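Local coordinates for SnoaL-like polyketide cyclase (Agrobacterium tumefaciens str. C58, PDB 3EHC), which is of unknown function but, as a SnoaL-like member of the NTF2 clan, may act as a polyketide cyclase or a related enzyme, at residues B[60-65]-B[74-79]; B[78-83]-B[96-101]. All coordinates share one frame; numbering follows the deposited sequence.

Interaction 1: residues B[60-65]-B[74-79]; sequences FEAEIL and ARLFFD
Glu63 and Ile64 both face Arg75 across an antiparallel pair of strands, a classic beta bulge. Arg75 O takes Glu63 N at 2.7 Å and, more weakly, Ile64 N. Arg75 N returns a bond to Ile64 O, completing the bulge. Ahead of it, Phe77 N bonds to Glu61 O at 3.1 Å.

The Glu63 and Arg75 side chains run side by side. Arg75 leaves the backbone with CG anti to its N (chi1 175°) and stays extended as far as NE. In one of two Glu63 conformers, Arg75 NE reaches Glu63 OE1 at 3.0 Å in a salt bridge, and a water links OE1 to Arg75 NH2. The contact comes from above the carboxylate plane, near the edge of the guanidinium. Arg75 NH1 bonds to His101. Ile64 CD1 packs on Arg75 CD at 3.6 Å. The water that joins Glu61 N and Phe77 O lies over one face of Phe78. This ring turns its edge to the face of Phe60, toward the rim, planes at 80°.

Tyr9 of helix 5-17 packs on Leu65, Ala74 and Leu76. Strand 96-107 pairs with the far edge of 71-80, and Trp115 of the second subunit packs on Glu63, Ile64 and Arg75.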
loop_
_atom_site.group_PDB
_atom_site.type_symbol
_atom_site.label_atom_id
_atom_site.label_comp_id
_atom_site.label_asym_id
_atom_site.label_seq_id
_atom_site.Cartn_x
_atom_site.Cartn_y
_atom_site.Cartn_z
ATOM N N PHE B 60 -10.143 11.934 4.938
ATOM C CA PHE B 60 -9.105 10.990 5.307
ATOM C C PHE B 60 -9.499 10.208 6.556
ATOM O O PHE B 60 -9.844 10.775 7.584
ATOM C CB PHE B 60 -7.804 11.744 5.539
ATOM C CG PHE B 60 -7.220 12.336 4.300
ATOM C CD1 PHE B 60 -7.618 13.587 3.865
ATOM C CD2 PHE B 60 -6.265 11.645 3.574
ATOM C CE1 PHE B 60 -7.065 14.159 2.707
ATOM C CE2 PHE B 60 -5.699 12.204 2.407
ATOM C CZ PHE B 60 -6.094 13.466 1.981
ATOM N N GLU B 61 -9.439 8.897 6.435
ATOM C CA GLU B 61 -9.830 7.991 7.472
ATOM C C GLU B 61 -8.971 6.740 7.349
ATOM O O GLU B 61 -9.013 6.087 6.323
ATOM C CB GLU B 61 -11.289 7.643 7.212
ATOM C CG GLU B 61 -11.941 6.700 8.204
ATOM C CD GLU B 61 -12.934 7.397 9.092
ATOM O OE1 GLU B 61 -13.536 8.414 8.656
ATOM O OE2 GLU B 61 -13.109 6.916 10.227
ATOM N N ALA B 62 -8.210 6.412 8.395
ATOM C CA ALA B 62 -7.356 5.227 8.430
ATOM C C ALA B 62 -8.144 4.004 8.910
ATOM O O ALA B 62 -8.737 4.043 9.963
ATOM C CB ALA B 62 -6.164 5.481 9.346
ATOM N N GLU B 63 -8.157 2.946 8.101
ATOM C CA GLU B 63 -8.720 1.652 8.496
ATOM C C GLU B 63 -7.724 0.898 9.373
ATOM O O GLU B 63 -8.082 0.391 10.434
ATOM C CB GLU B 63 -9.079 0.805 7.259
ATOM C CG GLU B 63 -9.635 -0.605 7.576
ATOM C CD GLU B 63 -9.863 -1.463 6.351
ATOM O OE1 GLU B 63 -10.326 -0.928 5.332
ATOM O OE2 GLU B 63 -9.605 -2.686 6.411
ATOM N N ILE B 64 -6.478 0.833 8.920
ATOM C CA ILE B 64 -5.413 0.083 9.610
ATOM C C ILE B 64 -4.238 1.016 9.777
ATOM O O ILE B 64 -3.906 1.727 8.845
ATOM C CB ILE B 64 -4.895 -1.190 8.858
ATOM C CG1 ILE B 64 -6.041 -2.105 8.414
ATOM C CG2 ILE B 64 -3.877 -1.930 9.773
ATOM C CD1 ILE B 64 -5.672 -3.121 7.372
ATOM N N LEU B 65 -3.672 1.043 10.979
ATOM C CA LEU B 65 -2.425 1.731 11.291
ATOM C C LEU B 65 -1.439 0.725 11.939
ATOM O O LEU B 65 -1.806 -0.000 12.873
ATOM C CB LEU B 65 -2.629 2.876 12.294
ATOM C CG LEU B 65 -3.446 4.120 11.973
ATOM C CD1 LEU B 65 -3.372 5.058 13.193
ATOM C CD2 LEU B 65 -2.952 4.802 10.679
ATOM N N ALA B 74 -0.166 3.158 6.887
ATOM C CA ALA B 74 -1.626 3.361 6.963
ATOM C C ALA B 74 -2.343 2.753 5.755
ATOM O O ALA B 74 -1.884 2.898 4.626
ATOM C CB ALA B 74 -1.954 4.864 7.075
ATOM N N ARG B 75 -3.443 2.038 6.006
ATOM C CA ARG B 75 -4.450 1.771 4.989
ATOM C C ARG B 75 -5.561 2.795 5.198
ATOM O O ARG B 75 -6.252 2.755 6.196
ATOM C CB ARG B 75 -4.997 0.356 5.089
ATOM C CG ARG B 75 -6.129 0.062 4.136
ATOM C CD ARG B 75 -6.550 -1.400 4.373
ATOM N NE ARG B 75 -7.842 -1.729 3.806
ATOM C CZ ARG B 75 -8.022 -2.020 2.521
ATOM N NH1 ARG B 75 -7.002 -2.051 1.655
ATOM N NH2 ARG B 75 -9.216 -2.325 2.113
ATOM N N LEU B 76 -5.694 3.703 4.234
ATOM C CA LEU B 76 -6.692 4.749 4.210
ATOM C C LEU B 76 -7.751 4.337 3.205
ATOM O O LEU B 76 -7.415 3.876 2.107
ATOM C CB LEU B 76 -6.061 6.048 3.705
ATOM C CG LEU B 76 -4.842 6.559 4.471
ATOM C CD1 LEU B 76 -4.079 7.666 3.723
ATOM C CD2 LEU B 76 -5.378 7.017 5.777
ATOM N N PHE B 77 -9.011 4.549 3.580
ATOM C CA PHE B 77 -10.158 4.256 2.775
ATOM C C PHE B 77 -10.843 5.577 2.370
ATOM O O PHE B 77 -11.068 6.464 3.210
ATOM C CB PHE B 77 -11.116 3.345 3.558
ATOM C CG PHE B 77 -12.449 3.187 2.889
ATOM C CD1 PHE B 77 -12.534 2.550 1.657
ATOM C CD2 PHE B 77 -13.610 3.725 3.461
ATOM C CE1 PHE B 77 -13.733 2.415 1.006
ATOM C CE2 PHE B 77 -14.847 3.590 2.807
ATOM C CZ PHE B 77 -14.903 2.940 1.575
ATOM N N PHE B 78 -11.104 5.707 1.066
ATOM C CA PHE B 78 -11.766 6.880 0.493
ATOM C C PHE B 78 -13.070 6.499 -0.149
ATOM O O PHE B 78 -13.175 5.467 -0.807
ATOM C CB PHE B 78 -10.882 7.546 -0.555
ATOM C CG PHE B 78 -9.617 8.103 -0.003
ATOM C CD1 PHE B 78 -9.591 9.373 0.553
ATOM C CD2 PHE B 78 -8.421 7.348 -0.054
ATOM C CE1 PHE B 78 -8.403 9.891 1.072
ATOM C CE2 PHE B 78 -7.237 7.847 0.427
ATOM C CZ PHE B 78 -7.211 9.113 0.993
ATOM N N ASP B 79 -14.061 7.350 0.079
ATOM C CA ASP B 79 -15.375 7.261 -0.511
ATOM C C ASP B 79 -15.740 8.706 -0.894
ATOM O O ASP B 79 -16.132 9.498 -0.057
ATOM C CB ASP B 79 -16.330 6.665 0.534
ATOM C CG ASP B 79 -17.717 6.349 -0.008
ATOM O OD1 ASP B 79 -18.005 6.623 -1.187
ATOM O OD2 ASP B 79 -18.525 5.793 0.772
HETATM O O HOH W 1 -8.876 8.081 3.707
HETATM O O HOH W 2 -12.169 -2.154 3.462
#

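Interaction 2: residues B[78-83]-B[96-101]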
loop_
_atom_site.group_PDB
_atom_site.type_symbol
_atom_site.label_atom_id
_atom_site.label_comp_id
_atom_site.label_asym_id
_atom_site.label_seq_id
_atom_site.Cartn_x
_atom_site.Cartn_y
_atom_site.Cartn_z
ATOM N N PHE B 78 -11.104 5.707 1.066
ATOM C CA PHE B 78 -11.766 6.880 0.493
ATOM C C PHE B 78 -13.070 6.499 -0.149
ATOM O O PHE B 78 -13.175 5.467 -0.807
ATOM C CB PHE B 78 -10.882 7.546 -0.555
ATOM C CG PHE B 78 -9.617 8.103 -0.003
ATOM C CD1 PHE B 78 -9.591 9.373 0.553
ATOM C CD2 PHE B 78 -8.421 7.348 -0.054
ATOM C CE1 PHE B 78 -8.403 9.891 1.072
ATOM C CE2 PHE B 78 -7.237 7.847 0.427
ATOM C CZ PHE B 78 -7.211 9.113 0.993
ATOM N N ASP B 79 -14.061 7.350 0.079
ATOM C CA ASP B 79 -15.375 7.261 -0.511
ATOM C C ASP B 79 -15.740 8.706 -0.894
ATOM O O ASP B 79 -16.132 9.498 -0.057
ATOM C CB ASP B 79 -16.330 6.665 0.534
ATOM C CG ASP B 79 -17.717 6.349 -0.008
ATOM O OD1 ASP B 79 -18.005 6.623 -1.187
ATOM O OD2 ASP B 79 -18.525 5.793 0.772
ATOM N N CYS B 80 -15.526 9.050 -2.154
ATOM C CA CYS B 80 -15.475 10.440 -2.566
ATOM C C CYS B 80 -15.879 10.615 -4.038
ATOM O O CYS B 80 -16.198 9.628 -4.714
ATOM C CB CYS B 80 -14.080 10.980 -2.276
ATOM S SG CYS B 80 -12.810 10.115 -3.133
ATOM N N THR B 81 -15.869 11.867 -4.510
ATOM C CA THR B 81 -16.480 12.243 -5.774
ATOM C C THR B 81 -15.531 13.182 -6.548
ATOM O O THR B 81 -15.656 14.398 -6.494
ATOM C CB THR B 81 -17.907 12.869 -5.502
ATOM O OG1 THR B 81 -18.591 12.163 -4.443
ATOM C CG2 THR B 81 -18.789 12.855 -6.720
ATOM N N PRO B 82 -14.561 12.594 -7.268
ATOM C CA PRO B 82 -13.660 13.370 -8.128
ATOM C C PRO B 82 -14.477 14.092 -9.168
ATOM O O PRO B 82 -15.328 13.468 -9.783
ATOM C CB PRO B 82 -12.779 12.299 -8.754
ATOM C CG PRO B 82 -12.850 11.150 -7.844
ATOM C CD PRO B 82 -14.247 11.160 -7.308
ATOM N N LYS B 83 -14.229 15.389 -9.341
ATOM C CA LYS B 83 -14.954 16.227 -10.293
ATOM C C LYS B 83 -14.808 15.795 -11.741
ATOM O O LYS B 83 -15.749 15.926 -12.530
ATOM C CB LYS B 83 -14.451 17.651 -10.200
ATOM C CG LYS B 83 -15.046 18.407 -9.096
ATOM C CD LYS B 83 -14.725 19.893 -9.222
ATOM C CE LYS B 83 -15.975 20.762 -8.914
ATOM N NZ LYS B 83 -15.620 22.150 -8.469
ATOM N N VAL B 96 -16.819 7.136 -5.914
ATOM C CA VAL B 96 -16.003 5.935 -6.038
ATOM C C VAL B 96 -15.338 5.667 -4.704
ATOM O O VAL B 96 -15.126 6.572 -3.921
ATOM C CB VAL B 96 -14.937 6.051 -7.186
ATOM C CG1 VAL B 96 -15.604 6.009 -8.627
ATOM C CG2 VAL B 96 -14.070 7.293 -7.002
ATOM N N GLN B 97 -15.071 4.393 -4.428
ATOM C CA GLN B 97 -14.389 3.970 -3.222
ATOM C C GLN B 97 -13.059 3.309 -3.606
ATOM O O GLN B 97 -12.998 2.470 -4.500
ATOM C CB GLN B 97 -15.213 2.987 -2.393
ATOM C CG GLN B 97 -16.503 3.536 -1.833
ATOM C CD GLN B 97 -17.575 3.530 -2.880
ATOM O OE1 GLN B 97 -17.655 2.591 -3.650
ATOM N NE2 GLN B 97 -18.382 4.591 -2.943
ATOM N N PHE B 98 -11.999 3.714 -2.948
ATOM C CA PHE B 98 -10.699 3.119 -3.181
ATOM C C PHE B 98 -9.819 3.340 -1.974
ATOM O O PHE B 98 -10.038 4.255 -1.191
ATOM C CB PHE B 98 -10.031 3.754 -4.404
ATOM C CG PHE B 98 -9.862 5.241 -4.298
ATOM C CD1 PHE B 98 -10.878 6.091 -4.677
ATOM C CD2 PHE B 98 -8.685 5.787 -3.837
ATOM C CE1 PHE B 98 -10.739 7.445 -4.566
ATOM C CE2 PHE B 98 -8.543 7.145 -3.742
ATOM C CZ PHE B 98 -9.572 7.980 -4.106
ATOM N N CYS B 99 -8.804 2.501 -1.832
ATOM C CA CYS B 99 -7.873 2.646 -0.725
ATOM C C CYS B 99 -6.524 3.148 -1.198
ATOM O O CYS B 99 -6.187 3.066 -2.379
ATOM C CB CYS B 99 -7.705 1.327 0.011
ATOM S SG CYS B 99 -9.136 0.843 0.924
ATOM N N GLU B 100 -5.776 3.684 -0.243
ATOM C CA GLU B 100 -4.389 4.083 -0.425
ATOM C C GLU B 100 -3.584 3.392 0.687
ATOM O O GLU B 100 -3.993 3.405 1.853
ATOM C CB GLU B 100 -4.241 5.590 -0.284
ATOM C CG GLU B 100 -2.833 6.117 -0.590
ATOM C CD GLU B 100 -2.640 7.585 -0.183
ATOM O OE1 GLU B 100 -3.638 8.277 0.105
ATOM O OE2 GLU B 100 -1.477 8.053 -0.159
ATOM N N HIS B 101 -2.466 2.775 0.306
ATOM C CA HIS B 101 -1.520 2.183 1.252
ATOM C C HIS B 101 -0.241 2.997 1.244
ATOM O O HIS B 101 0.441 3.119 0.235
ATOM C CB HIS B 101 -1.197 0.761 0.884
ATOM C CG HIS B 101 -2.336 -0.183 1.109
ATOM N ND1 HIS B 101 -2.196 -1.549 1.025
ATOM C CD2 HIS B 101 -3.633 0.047 1.409
ATOM C CE1 HIS B 101 -3.355 -2.124 1.282
ATOM N NE2 HIS B 101 -4.243 -1.176 1.520
#
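Asp79 OD1 is gripped by two groups, by Gln97 NE2 across the strands and, in a salt bridge, by Arg95 NH1 just before 96-101. Gln97 NE2 reaches Asp79 OD1 at 2.7 Å, almost straight at 177°. The bond lies in the amide plane of Gln97 but meets the carboxylate from above. The amide and carboxylate planes stand nearly perpendicular, with their side chains alongside each other. Gln97 bends at chi2 (80°), which turns its amide back to Asp79. The two residues form a non-hydrogen-bonded pair between two hydrogen-bonded ones. In these, Phe78 exchanges N-H and C=O with Phe98, and Cys80 does so with Val96, whose N reaches Cys80 O at 2.8 Å.

On the other face of the sheet, Phe78 CB sits over the Phe98 ring, 3.9 Å from its centroid. The rings themselves are slid apart and barely overlap. Cys80 SG approaches Phe98 CE1 obliquely at 3.7 Å. Glu100 OE1 lies at the edge of the Phe78 ring, 3.6 Å from CE2, and Glu100 OE2 bonds to Ser116. Pro82 CD rests on Val96 CG2 where the first strand has ended. Phe86, Leu118 and Ile123 also surround Phe98. This largely apolar face belongs to the curved, mostly antiparallel sheet of the alpha+beta NTF2-like fold, a surface that in relatives often lines the pocket and may do so here.

In the fold
From the N terminus, the chain first reaches 60-65, turns, and comes back as 74-79. Interaction 1 thus closes the short hairpin of strands 62-67 and 71-80. The same strand ends at Cys80, and 81-83 leave it as loop. After an excursion through the small two-strand sheet 85-86 and 89-90, the chain returns as 96-101, and interaction 2 closes this second loop. The two loops follow one another along the chain and overlap at Phe78 and Asp79. Strand 71-80 is therefore paired on both edges, with 62-67 outermost and 96-107 leading inward to 110-118. Leu76 O to Glu100 N and Arg75 NH1 to His101 NE2 join the two contacts directly.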